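Local coordinates for hydrogenase expression/formation protein HypE (Desulfovibrio vulgaris subsp. vulgaris, PDB 2Z1U) that binds ATP and magnesium and probably serves in the maturation of hydrogenases, at residues G317-E322 with R329-L334; V217-T222 with A234-A239; D25-H30 with C94-E99. All coordinates share one frame; numbering follows the deposited sequence.

Contact 1 of 3, residues G317-E322 with R329-L334; sequences GQVVME and RLLSML
Residues 317-322 and 329-334 form an antiparallel beta hairpin at one edge of the mixed sheet in the C-terminal half of the chain. Val320 and Leu330 make a non-hydrogen-bonded pair. Met321 and Arg329 make a hydrogen-bonded pair, closed in both directions. Met321 N donates a hydrogen bond to Arg329 O, 2.9 Å away. Arg329 N returns a bond to Met321 O. One step further, Leu331 N meets Val319 O at 2.9 Å. Beyond this bond a water takes over the ladder. It accepts from Val319 N at 2.8 Å and donates to Leu331 O, so two backbone groups are joined without touching.

The side chains of Met321 and Arg329 run next to each other and point the same way. Met321 CG is anti to the backbone N (chi1 -174°), and a bend at chi3 brings the methyl CE over one face of the Arg329 guanidinium, 3.8 Å from NH2. The same CE lies 4.1 Å from Leu331 CD2. Leu331 CD1 in turn packs on Val319 CG1 at 4.0 Å. On the face that carries Val320, the two methyls of Leu330 lie against the amide of Gln318, with Leu330 CD2 3.6 Å from Gln318 NE2. The other end of that amide, OE1, accepts from Arg315 N.

Arg329 NH1 also forms a salt bridge with Asp264. Strand 319-322 pairs on its other edge with strand 240-244, where Val320 makes backbone hydrogen bonds with Cys241 and Val243. Val319 packs on Leu230 and Asn231 of helix 225-237.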
loop_
_atom_site.group_PDB
_atom_site.type_symbol
_atom_site.label_atom_id
_atom_site.label_comp_id
_atom_site.label_asym_id
_atom_site.label_seq_id
_atom_site.Cartn_x
_atom_site.Cartn_y
_atom_site.Cartn_z
ATOM N N GLY A 317 -20.419 -24.346 -1.307
ATOM C CA GLY A 317 -20.006 -23.179 -2.060
ATOM C C GLY A 317 -21.090 -22.478 -2.854
ATOM O O GLY A 317 -20.839 -21.424 -3.427
ATOM N N GLN A 318 -22.299 -23.034 -2.887
ATOM C CA GLN A 318 -23.363 -22.438 -3.692
ATOM C C GLN A 318 -24.253 -21.483 -2.903
ATOM O O GLN A 318 -24.400 -21.606 -1.689
ATOM C CB GLN A 318 -24.202 -23.520 -4.396
ATOM C CG GLN A 318 -23.437 -24.248 -5.502
ATOM C CD GLN A 318 -24.354 -24.969 -6.494
ATOM O OE1 GLN A 318 -25.184 -25.794 -6.113
ATOM N NE2 GLN A 318 -24.187 -24.663 -7.773
ATOM N N VAL A 319 -24.834 -20.520 -3.605
ATOM C CA VAL A 319 -25.691 -19.524 -2.983
ATOM C C VAL A 319 -27.050 -19.562 -3.670
ATOM O O VAL A 319 -27.157 -19.230 -4.851
ATOM C CB VAL A 319 -25.095 -18.118 -3.113
ATOM C CG1 VAL A 319 -26.040 -17.083 -2.498
ATOM C CG2 VAL A 319 -23.716 -18.051 -2.431
ATOM N N VAL A 320 -28.075 -19.963 -2.925
ATOM C CA VAL A 320 -29.416 -20.039 -3.481
ATOM C C VAL A 320 -30.423 -19.060 -2.887
ATOM O O VAL A 320 -30.629 -18.988 -1.664
ATOM C CB VAL A 320 -29.946 -21.512 -3.607
ATOM C CG1 VAL A 320 -29.132 -22.503 -2.768
ATOM C CG2 VAL A 320 -31.461 -21.631 -3.367
ATOM N N MET A 321 -31.029 -18.286 -3.780
ATOM C CA MET A 321 -31.965 -17.250 -3.389
ATOM C C MET A 321 -33.369 -17.740 -3.634
ATOM O O MET A 321 -33.711 -18.135 -4.775
ATOM C CB MET A 321 -31.705 -15.961 -4.183
ATOM C CG MET A 321 -32.561 -14.770 -3.737
ATOM S SD MET A 321 -32.001 -13.189 -4.410
ATOM C CE MET A 321 -32.463 -13.325 -6.135
ATOM N N GLU A 322 -34.178 -17.751 -2.576
ATOM C CA GLU A 322 -35.613 -17.925 -2.766
ATOM C C GLU A 322 -36.147 -16.615 -3.340
ATOM O O GLU A 322 -36.027 -15.548 -2.737
ATOM C CB GLU A 322 -36.348 -18.283 -1.475
ATOM C CG GLU A 322 -37.836 -18.401 -1.710
ATOM C CD GLU A 322 -38.626 -18.739 -0.472
ATOM O OE1 GLU A 322 -38.016 -19.232 0.499
ATOM O OE2 GLU A 322 -39.855 -18.504 -0.470
ATOM N N ARG A 329 -33.368 -18.973 -7.552
ATOM C CA ARG A 329 -32.329 -18.485 -8.440
ATOM C C ARG A 329 -30.981 -18.786 -7.809
ATOM O O ARG A 329 -30.713 -18.419 -6.651
ATOM C CB ARG A 329 -32.497 -16.978 -8.716
ATOM C CG ARG A 329 -31.197 -16.210 -8.879
ATOM C CD ARG A 329 -31.159 -15.367 -10.137
ATOM N NE ARG A 329 -31.712 -14.053 -9.884
ATOM C CZ ARG A 329 -31.023 -12.909 -9.850
ATOM N NH1 ARG A 329 -29.714 -12.862 -10.105
ATOM N NH2 ARG A 329 -31.692 -11.794 -9.581
ATOM N N LEU A 330 -30.127 -19.456 -8.574
ATOM C CA LEU A 330 -28.740 -19.666 -8.168
ATOM C C LEU A 330 -27.972 -18.372 -8.412
ATOM O O LEU A 330 -27.970 -17.857 -9.529
ATOM C CB LEU A 330 -28.142 -20.847 -8.956
ATOM C CG LEU A 330 -26.715 -21.290 -8.629
ATOM C CD1 LEU A 330 -26.560 -21.763 -7.183
ATOM C CD2 LEU A 330 -26.253 -22.367 -9.618
ATOM N N LEU A 331 -27.349 -17.830 -7.363
ATOM C CA LEU A 331 -26.499 -16.651 -7.497
ATOM C C LEU A 331 -25.044 -17.080 -7.665
ATOM O O LEU A 331 -24.336 -17.255 -6.677
ATOM C CB LEU A 331 -26.621 -15.723 -6.266
ATOM C CG LEU A 331 -27.980 -15.124 -5.867
ATOM C CD1 LEU A 331 -27.828 -14.164 -4.641
ATOM C CD2 LEU A 331 -28.622 -14.407 -7.036
ATOM N N SER A 332 -24.593 -17.230 -8.904
ATOM C CA SER A 332 -23.198 -17.592 -9.169
ATOM C C SER A 332 -22.335 -16.354 -9.352
ATOM O O SER A 332 -22.858 -15.250 -9.481
ATOM C CB SER A 332 -23.104 -18.501 -10.395
ATOM O OG SER A 332 -23.936 -19.633 -10.230
ATOM N N MET A 333 -21.014 -16.536 -9.338
ATOM C CA MET A 333 -20.048 -15.481 -9.600
ATOM C C MET A 333 -20.104 -15.020 -11.073
ATOM O O MET A 333 -20.397 -15.811 -11.987
ATOM C CB MET A 333 -18.636 -15.848 -9.223
ATOM C CG MET A 333 -18.313 -15.800 -7.723
ATOM S SD MET A 333 -16.534 -16.005 -7.378
ATOM C CE MET A 333 -16.566 -16.406 -5.636
ATOM N N LEU A 334 -19.757 -13.702 -11.280
ATOM C CA LEU A 334 -19.870 -12.857 -12.525
ATOM C C LEU A 334 -19.401 -13.577 -13.784
ATOM O O LEU A 334 -19.599 -14.740 -14.140
ATOM C CB LEU A 334 -19.032 -11.597 -12.303
ATOM C CG LEU A 334 -19.450 -10.700 -11.135
ATOM C CD1 LEU A 334 -18.389 -9.638 -10.892
ATOM C CD2 LEU A 334 -20.796 -10.058 -11.430
HETATM O O HOH W 1 -23.647 -20.133 -6.108
#

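Contact 2 of 3, residues V217-T222 with A234-A239; sequences VLRDPT and AGQSQA. With MG (magnesium ion), chain C; ATP (adenosine-5'-triphosphate), chain D.
Arg219 of strand 217-219 reaches Gln236 near the C-terminal end of helix 225-237, which closes in a Schellman motif. Within the AIR synthase-related C-terminal domain, the strand leads into residues of the phosphate and magnesium site, which the second subunit completes.

The Arg219 side chain starts with CB directed toward the helix. CG is anti to the backbone N (chi1 -173°), and bends at chi2 and chi3 turn the chain. NE forms a salt bridge with Asp41 of the second subunit. NH1 pairs with Glu232 of the same helix. At the guanidinium edge, NH1 and NH2 lie 2.9 and 3.0 Å from the modelled NE2 of Gln236, whose amide is probably turned over. The guanidinium is thus held between two carboxylates from different subunits.

The next residue, Asp220, binds magnesium through OD1 at 1.9 Å. Asp81 of the same chain and Asp41 of the second subunit bind the same ion, so Asp41 links Arg219 to the metal. ATP O2B and a water also bind the ion, and this water donates to Asp220 O. Pro221 is the centre of an inverse gamma turn, after which Thr222 OG1 donates to ATP O3G over 2.6 Å.

At the helix end Gln238 has positive phi. Ala239 N bonds back to Ala234 O at 2.9 Å, and Gln238 NE2 reaches a lone pair of Gly235 O at 2.6 Å.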
loop_
_atom_site.group_PDB
_atom_site.type_symbol
_atom_site.label_atom_id
_atom_site.label_comp_id
_atom_site.label_asym_id
_atom_site.label_seq_id
_atom_site.Cartn_x
_atom_site.Cartn_y
_atom_site.Cartn_z
ATOM N N VAL A 217 -18.537 -14.593 10.732
ATOM C CA VAL A 217 -18.017 -13.971 9.499
ATOM C C VAL A 217 -18.435 -12.511 9.348
ATOM O O VAL A 217 -19.587 -12.150 9.598
ATOM C CB VAL A 217 -18.462 -14.702 8.192
ATOM C CG1 VAL A 217 -17.525 -14.327 7.017
ATOM C CG2 VAL A 217 -18.495 -16.209 8.380
ATOM N N LEU A 218 -17.480 -11.684 8.934
ATOM C CA LEU A 218 -17.753 -10.327 8.482
ATOM C C LEU A 218 -17.098 -10.175 7.120
ATOM O O LEU A 218 -15.966 -10.627 6.922
ATOM C CB LEU A 218 -17.163 -9.280 9.455
ATOM C CG LEU A 218 -17.649 -9.218 10.909
ATOM C CD1 LEU A 218 -16.715 -8.333 11.773
ATOM C CD2 LEU A 218 -19.103 -8.746 11.024
ATOM N N ARG A 219 -17.807 -9.568 6.175
ATOM C CA ARG A 219 -17.197 -9.227 4.882
ATOM C C ARG A 219 -17.936 -8.043 4.267
ATOM O O ARG A 219 -19.151 -7.906 4.438
ATOM C CB ARG A 219 -17.177 -10.433 3.913
ATOM C CG ARG A 219 -16.392 -10.154 2.619
ATOM C CD ARG A 219 -15.739 -11.384 2.075
ATOM N NE ARG A 219 -14.724 -11.945 2.975
ATOM C CZ ARG A 219 -14.205 -13.164 2.822
ATOM N NH1 ARG A 219 -14.588 -13.920 1.797
ATOM N NH2 ARG A 219 -13.292 -13.628 3.670
ATOM N N ASP A 220 -17.209 -7.223 3.511
ATOM C CA ASP A 220 -17.809 -6.071 2.848
ATOM C C ASP A 220 -18.069 -6.413 1.376
ATOM O O ASP A 220 -17.149 -6.780 0.645
ATOM C CB ASP A 220 -16.897 -4.840 2.996
ATOM C CG ASP A 220 -15.502 -5.113 2.554
ATOM O OD1 ASP A 220 -15.037 -6.272 2.652
ATOM O OD2 ASP A 220 -14.859 -4.180 2.067
ATOM N N PRO A 221 -19.349 -6.363 0.946
ATOM C CA PRO A 221 -19.657 -6.708 -0.462
ATOM C C PRO A 221 -19.276 -5.601 -1.440
ATOM O O PRO A 221 -20.139 -4.819 -1.883
ATOM C CB PRO A 221 -21.172 -6.953 -0.449
ATOM C CG PRO A 221 -21.679 -6.075 0.701
ATOM C CD PRO A 221 -20.553 -6.009 1.722
ATOM N N THR A 222 -17.983 -5.551 -1.760
ATOM C CA THR A 222 -17.431 -4.568 -2.674
ATOM C C THR A 222 -17.508 -5.128 -4.096
ATOM O O THR A 222 -18.602 -5.328 -4.589
ATOM C CB THR A 222 -15.993 -4.102 -2.251
ATOM O OG1 THR A 222 -15.118 -5.231 -2.107
ATOM C CG2 THR A 222 -16.046 -3.364 -0.944
ATOM N N ALA A 234 -19.575 -18.997 1.341
ATOM C CA ALA A 234 -20.049 -20.371 1.151
ATOM C C ALA A 234 -18.910 -21.329 0.755
ATOM O O ALA A 234 -18.818 -22.438 1.291
ATOM C CB ALA A 234 -21.201 -20.419 0.147
ATOM N N GLY A 235 -18.045 -20.895 -0.163
ATOM C CA GLY A 235 -16.896 -21.686 -0.600
ATOM C C GLY A 235 -15.841 -21.924 0.473
ATOM O O GLY A 235 -15.391 -23.054 0.663
ATOM N N GLN A 236 -15.462 -20.868 1.189
ATOM C CA GLN A 236 -14.478 -20.961 2.275
ATOM C C GLN A 236 -15.023 -21.789 3.430
ATOM O O GLN A 236 -14.274 -22.505 4.080
ATOM C CB GLN A 236 -14.095 -19.571 2.800
ATOM C CG GLN A 236 -13.257 -18.739 1.835
ATOM C CD GLN A 236 -12.695 -17.490 2.469
ATOM O OE1 GLN A 236 -11.498 -17.415 2.738
ATOM N NE2 GLN A 236 -13.535 -16.493 2.676
ATOM N N SER A 237 -16.319 -21.666 3.701
ATOM C CA SER A 237 -16.945 -22.401 4.801
ATOM C C SER A 237 -17.474 -23.769 4.367
ATOM O O SER A 237 -17.937 -24.551 5.192
ATOM C CB SER A 237 -18.063 -21.578 5.446
ATOM O OG SER A 237 -17.557 -20.347 5.943
ATOM N N GLN A 238 -17.402 -24.054 3.070
ATOM C CA GLN A 238 -17.933 -25.320 2.524
ATOM C C GLN A 238 -19.367 -25.586 2.972
ATOM O O GLN A 238 -19.699 -26.650 3.495
ATOM C CB GLN A 238 -17.003 -26.499 2.838
ATOM C CG GLN A 238 -15.684 -26.419 2.085
ATOM C CD GLN A 238 -15.884 -26.610 0.594
ATOM O OE1 GLN A 238 -16.223 -27.704 0.143
ATOM N NE2 GLN A 238 -15.689 -25.544 -0.176
ATOM N N ALA A 239 -20.209 -24.585 2.756
ATOM C CA ALA A 239 -21.606 -24.651 3.136
ATOM C C ALA A 239 -22.407 -24.013 2.019
ATOM O O ALA A 239 -21.857 -23.603 1.004
ATOM C CB ALA A 239 -21.829 -23.914 4.455
HETATM MG MG MG C . -13.390 -6.651 1.810
HETATM P PG ATP D . -12.092 -5.448 -3.042
HETATM O O1G ATP D . -10.634 -5.215 -3.480
HETATM O O2G ATP D . -12.950 -5.905 -4.181
HETATM O O3G ATP D . -12.698 -4.306 -2.239
HETATM P PB ATP D . -11.278 -7.132 -0.810
HETATM O O1B ATP D . -10.123 -6.110 -0.768
HETATM O O2B ATP D . -12.041 -7.384 0.455
HETATM O O3B ATP D . -12.196 -6.721 -2.058
HETATM P PA ATP D . -9.813 -8.812 -2.583
HETATM O O1A ATP D . -10.809 -9.336 -3.615
HETATM O O2A ATP D . -9.050 -7.613 -3.072
HETATM O O3A ATP D . -10.619 -8.553 -1.182
HETATM O "O5'" ATP D . -8.851 -9.943 -2.068
HETATM C "C5'" ATP D . -9.294 -11.290 -1.857
HETATM C "C4'" ATP D . -8.147 -12.034 -1.207
HETATM O "O4'" ATP D . -7.106 -12.140 -2.198
HETATM C "C3'" ATP D . -7.553 -11.284 -0.026
HETATM O "O3'" ATP D . -7.184 -12.251 0.978
HETATM C "C2'" ATP D . -6.285 -10.625 -0.578
HETATM O "O2'" ATP D . -5.285 -10.550 0.441
HETATM C "C1'" ATP D . -5.869 -11.580 -1.714
HETATM N N9 ATP D . -5.204 -10.893 -2.854
HETATM C C8 ATP D . -5.779 -10.144 -3.805
HETATM N N7 ATP D . -4.851 -9.703 -4.686
HETATM C C5 ATP D . -3.666 -10.161 -4.243
HETATM C C6 ATP D . -2.256 -10.058 -4.691
HETATM N N6 ATP D . -1.958 -9.330 -5.788
HETATM N N1 ATP D . -1.333 -10.688 -3.972
HETATM C C2 ATP D . -1.595 -11.408 -2.865
HETATM N N3 ATP D . -2.865 -11.548 -2.416
HETATM C C4 ATP D . -3.899 -10.953 -3.065
HETATM O O HOH W 2 -14.694 -7.860 0.047
#

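Contact 3 of 3, residues D25-H30 with C94-E99; sequences DLFLRH and CGFILE. With ATP (adenosine-5'-triphosphate), chain B.
Phe27 and Phe96 meet through their ring atoms CE1, 3.5 Å apart. The rings meet obliquely, with planes 43° and centroids 4.9 Å apart. Phe27 CE1 sits over one face of Phe96, offset toward the rim. A face of Phe27 is covered by the adenine of ATP. Its amino nitrogen N6 lies 3.3 Å above the plane, over the ring centre. N6 also comes within 3.3 Å of Phe96 CD1, so both rings converge on the exocyclic amino group. Beside N6 on the purine, Cys94 SG is 3.4 Å from ATP N1. The first torsion of Cys94 puts SG between the backbone N and the carbonyl carbon (chi1 55°), on the side of the adenine.

These residues line the adenine end of the nucleotide pocket in the PurM-like N-terminal domain. Phe27 comes from helix 17-31, at a wider pi-type turn. Cys94 and Phe96 come from strand 87-99, an inner strand of the four-stranded mixed sheet. The alternate placing of Cys94 and Phe96 along the strand brings both to the same side.

Further out, Met114 of helix 104-121 and Met141 and Ile143 of strand 141-151 pack on Phe96. Val111 of helix 104-121 and Thr130 touch Phe27, and Thr130 OG1 also hydrogen-bonds to the ATP. Away from the pocket, Arg29 NH1 bonds back to Asp25 O of its own helix, 2.5 Å away, and Arg29 NH2 joins that helix to helix 104-121 by a salt bridge with Glu108.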
loop_
_atom_site.group_PDB
_atom_site.type_symbol
_atom_site.label_atom_id
_atom_site.label_comp_id
_atom_site.label_asym_id
_atom_site.label_seq_id
_atom_site.Cartn_x
_atom_site.Cartn_y
_atom_site.Cartn_z
ATOM N N ASP A 25 3.418 20.630 3.294
ATOM C CA ASP A 25 2.400 21.682 3.226
ATOM C C ASP A 25 1.003 21.162 2.915
ATOM O O ASP A 25 0.021 21.827 3.220
ATOM C CB ASP A 25 2.793 22.765 2.220
ATOM C CG ASP A 25 4.078 23.496 2.600
ATOM O OD1 ASP A 25 4.649 23.249 3.691
ATOM O OD2 ASP A 25 4.524 24.325 1.787
ATOM N N LEU A 26 0.907 19.986 2.297
ATOM C CA LEU A 26 -0.405 19.437 1.978
ATOM C C LEU A 26 -0.752 18.219 2.819
ATOM O O LEU A 26 -1.700 18.264 3.606
ATOM C CB LEU A 26 -0.535 19.103 0.485
ATOM C CG LEU A 26 -1.891 18.518 0.047
ATOM C CD1 LEU A 26 -3.038 19.510 0.265
ATOM C CD2 LEU A 26 -1.840 18.063 -1.395
ATOM N N PHE A 27 0.014 17.143 2.646
ATOM C CA PHE A 27 -0.315 15.855 3.269
ATOM C C PHE A 27 -0.248 15.916 4.794
ATOM O O PHE A 27 -1.230 15.594 5.461
ATOM C CB PHE A 27 0.560 14.719 2.715
ATOM C CG PHE A 27 0.350 14.453 1.246
ATOM C CD1 PHE A 27 -0.888 14.004 0.768
ATOM C CD2 PHE A 27 1.396 14.622 0.340
ATOM C CE1 PHE A 27 -1.084 13.757 -0.596
ATOM C CE2 PHE A 27 1.206 14.377 -1.029
ATOM C CZ PHE A 27 -0.033 13.947 -1.495
ATOM N N LEU A 28 0.893 16.353 5.336
ATOM C CA LEU A 28 1.065 16.501 6.787
ATOM C C LEU A 28 0.072 17.475 7.398
ATOM O O LEU A 28 -0.397 17.271 8.519
ATOM C CB LEU A 28 2.485 16.970 7.135
ATOM C CG LEU A 28 3.452 15.855 7.508
ATOM C CD1 LEU A 28 3.592 14.823 6.373
ATOM C CD2 LEU A 28 4.797 16.453 7.909
ATOM N N ARG A 29 -0.248 18.531 6.658
ATOM C CA ARG A 29 -1.179 19.537 7.154
ATOM C C ARG A 29 -2.539 18.903 7.422
ATOM O O ARG A 29 -3.116 19.076 8.497
ATOM C CB ARG A 29 -1.300 20.695 6.169
ATOM C CG ARG A 29 -1.933 21.945 6.766
ATOM C CD ARG A 29 -1.938 23.094 5.768
ATOM N NE ARG A 29 -3.222 23.149 5.067
ATOM C CZ ARG A 29 -3.417 22.853 3.782
ATOM N NH1 ARG A 29 -2.406 22.492 3.000
ATOM N NH2 ARG A 29 -4.638 22.946 3.268
ATOM N N HIS A 30 -3.040 18.150 6.446
ATOM C CA HIS A 30 -4.350 17.504 6.569
ATOM C C HIS A 30 -4.386 16.254 7.453
ATOM O O HIS A 30 -5.407 15.978 8.101
ATOM C CB HIS A 30 -4.918 17.180 5.184
ATOM C CG HIS A 30 -5.434 18.378 4.450
ATOM N ND1 HIS A 30 -6.739 18.807 4.559
ATOM C CD2 HIS A 30 -4.823 19.243 3.605
ATOM C CE1 HIS A 30 -6.910 19.884 3.812
ATOM N NE2 HIS A 30 -5.763 20.169 3.223
ATOM N N CYS A 94 -0.669 5.648 3.111
ATOM C CA CYS A 94 -1.228 6.015 1.807
ATOM C C CYS A 94 -0.138 6.161 0.752
ATOM O O CYS A 94 0.869 6.802 0.979
ATOM C CB CYS A 94 -2.061 7.296 1.883
ATOM S SG CYS A 94 -1.199 8.684 2.578
ATOM N N GLY A 95 -0.363 5.565 -0.408
ATOM C CA GLY A 95 0.563 5.649 -1.513
ATOM C C GLY A 95 -0.183 6.292 -2.663
ATOM O O GLY A 95 -1.116 5.702 -3.207
ATOM N N PHE A 96 0.188 7.524 -2.988
ATOM C CA PHE A 96 -0.409 8.255 -4.110
ATOM C C PHE A 96 0.362 7.970 -5.385
ATOM O O PHE A 96 1.597 7.971 -5.382
ATOM C CB PHE A 96 -0.421 9.775 -3.845
ATOM C CG PHE A 96 -1.530 10.229 -2.933
ATOM C CD1 PHE A 96 -1.427 10.068 -1.548
ATOM C CD2 PHE A 96 -2.685 10.794 -3.454
ATOM C CE1 PHE A 96 -2.455 10.491 -0.701
ATOM C CE2 PHE A 96 -3.719 11.213 -2.619
ATOM C CZ PHE A 96 -3.606 11.067 -1.245
ATOM N N ILE A 97 -0.374 7.701 -6.463
ATOM C CA ILE A 97 0.191 7.695 -7.816
ATOM C C ILE A 97 -0.535 8.773 -8.622
ATOM O O ILE A 97 -1.749 8.708 -8.804
ATOM C CB ILE A 97 0.089 6.305 -8.495
ATOM C CG1 ILE A 97 0.818 5.253 -7.636
ATOM C CG2 ILE A 97 0.680 6.356 -9.928
ATOM C CD1 ILE A 97 0.544 3.795 -8.018
ATOM N N LEU A 98 0.210 9.775 -9.080
ATOM C CA LEU A 98 -0.410 10.967 -9.651
ATOM C C LEU A 98 0.083 11.260 -11.053
ATOM O O LEU A 98 1.257 11.040 -11.373
ATOM C CB LEU A 98 -0.150 12.174 -8.749
ATOM C CG LEU A 98 -0.673 12.096 -7.306
ATOM C CD1 LEU A 98 0.013 13.141 -6.413
ATOM C CD2 LEU A 98 -2.183 12.258 -7.279
ATOM N N GLU A 99 -0.832 11.754 -11.884
ATOM C CA GLU A 99 -0.511 12.148 -13.250
ATOM C C GLU A 99 -0.011 13.595 -13.293
ATOM O O GLU A 99 -0.665 14.504 -12.763
ATOM C CB GLU A 99 -1.743 11.984 -14.152
ATOM C CG GLU A 99 -1.458 12.281 -15.619
ATOM C CD GLU A 99 -2.648 12.085 -16.528
ATOM O OE1 GLU A 99 -2.416 11.830 -17.733
ATOM O OE2 GLU A 99 -3.802 12.197 -16.062
HETATM P PG ATP B . 11.414 7.083 -2.168
HETATM O O1G ATP B . 9.881 7.031 -2.306
HETATM O O2G ATP B . 12.013 8.164 -3.014
HETATM O O3G ATP B . 12.105 5.735 -2.316
HETATM P PB ATP B . 11.269 7.154 0.740
HETATM O O1B ATP B . 10.084 6.204 0.467
HETATM O O2B ATP B . 12.322 6.705 1.707
HETATM O O3B ATP B . 11.838 7.585 -0.694
HETATM P PA ATP B . 9.558 9.428 0.621
HETATM O O1A ATP B . 10.321 10.513 -0.134
HETATM O O2A ATP B . 8.616 8.660 -0.263
HETATM O O3A ATP B . 10.648 8.484 1.398
HETATM O "O5'" ATP B . 8.827 9.999 1.890
HETATM C "C5'" ATP B . 9.405 11.022 2.713
HETATM C "C4'" ATP B . 8.500 11.184 3.915
HETATM O "O4'" ATP B . 7.267 11.753 3.432
HETATM C "C3'" ATP B . 8.144 9.859 4.568
HETATM O "O3'" ATP B . 8.091 10.061 5.994
HETATM C "C2'" ATP B . 6.738 9.532 4.055
HETATM O "O2'" ATP B . 6.001 8.825 5.054
HETATM C "C1'" ATP B . 6.139 10.928 3.789
HETATM N N9 ATP B . 5.178 10.956 2.654
HETATM C C8 ATP B . 5.459 10.917 1.343
HETATM N N7 ATP B . 4.321 10.982 0.613
HETATM C C5 ATP B . 3.309 11.022 1.498
HETATM C C6 ATP B . 1.830 11.087 1.415
HETATM N N6 ATP B . 1.231 11.083 0.204
HETATM N N1 ATP B . 1.148 11.132 2.555
HETATM C C2 ATP B . 1.713 11.122 3.778
HETATM N N3 ATP B . 3.060 11.077 3.915
HETATM C C4 ATP B . 3.867 11.029 2.824
#

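Overall arrangement
Contacts 1 and 2 reach the same sheet and touch where segment 234-239 meets Gly317 and Gln318. Their centres are 13 Å apart, and Gly317 N probably hydrogen-bonds to Ala239 O at 2.8 Å. Ala234 CB also packs against Gly317 C, 3.6 Å away. Contact 3 lies across the centre of the chain, with its centre about 34 Å from that of contact 2 and 42 Å from that of contact 1. Contacts 2 and 3 take part in two different ATP sites. Each pocket is built by both subunits: contact 2 supplies the phosphate and magnesium end of one, and contact 3 the adenine end of the other. Contact 1 lies away from both sites.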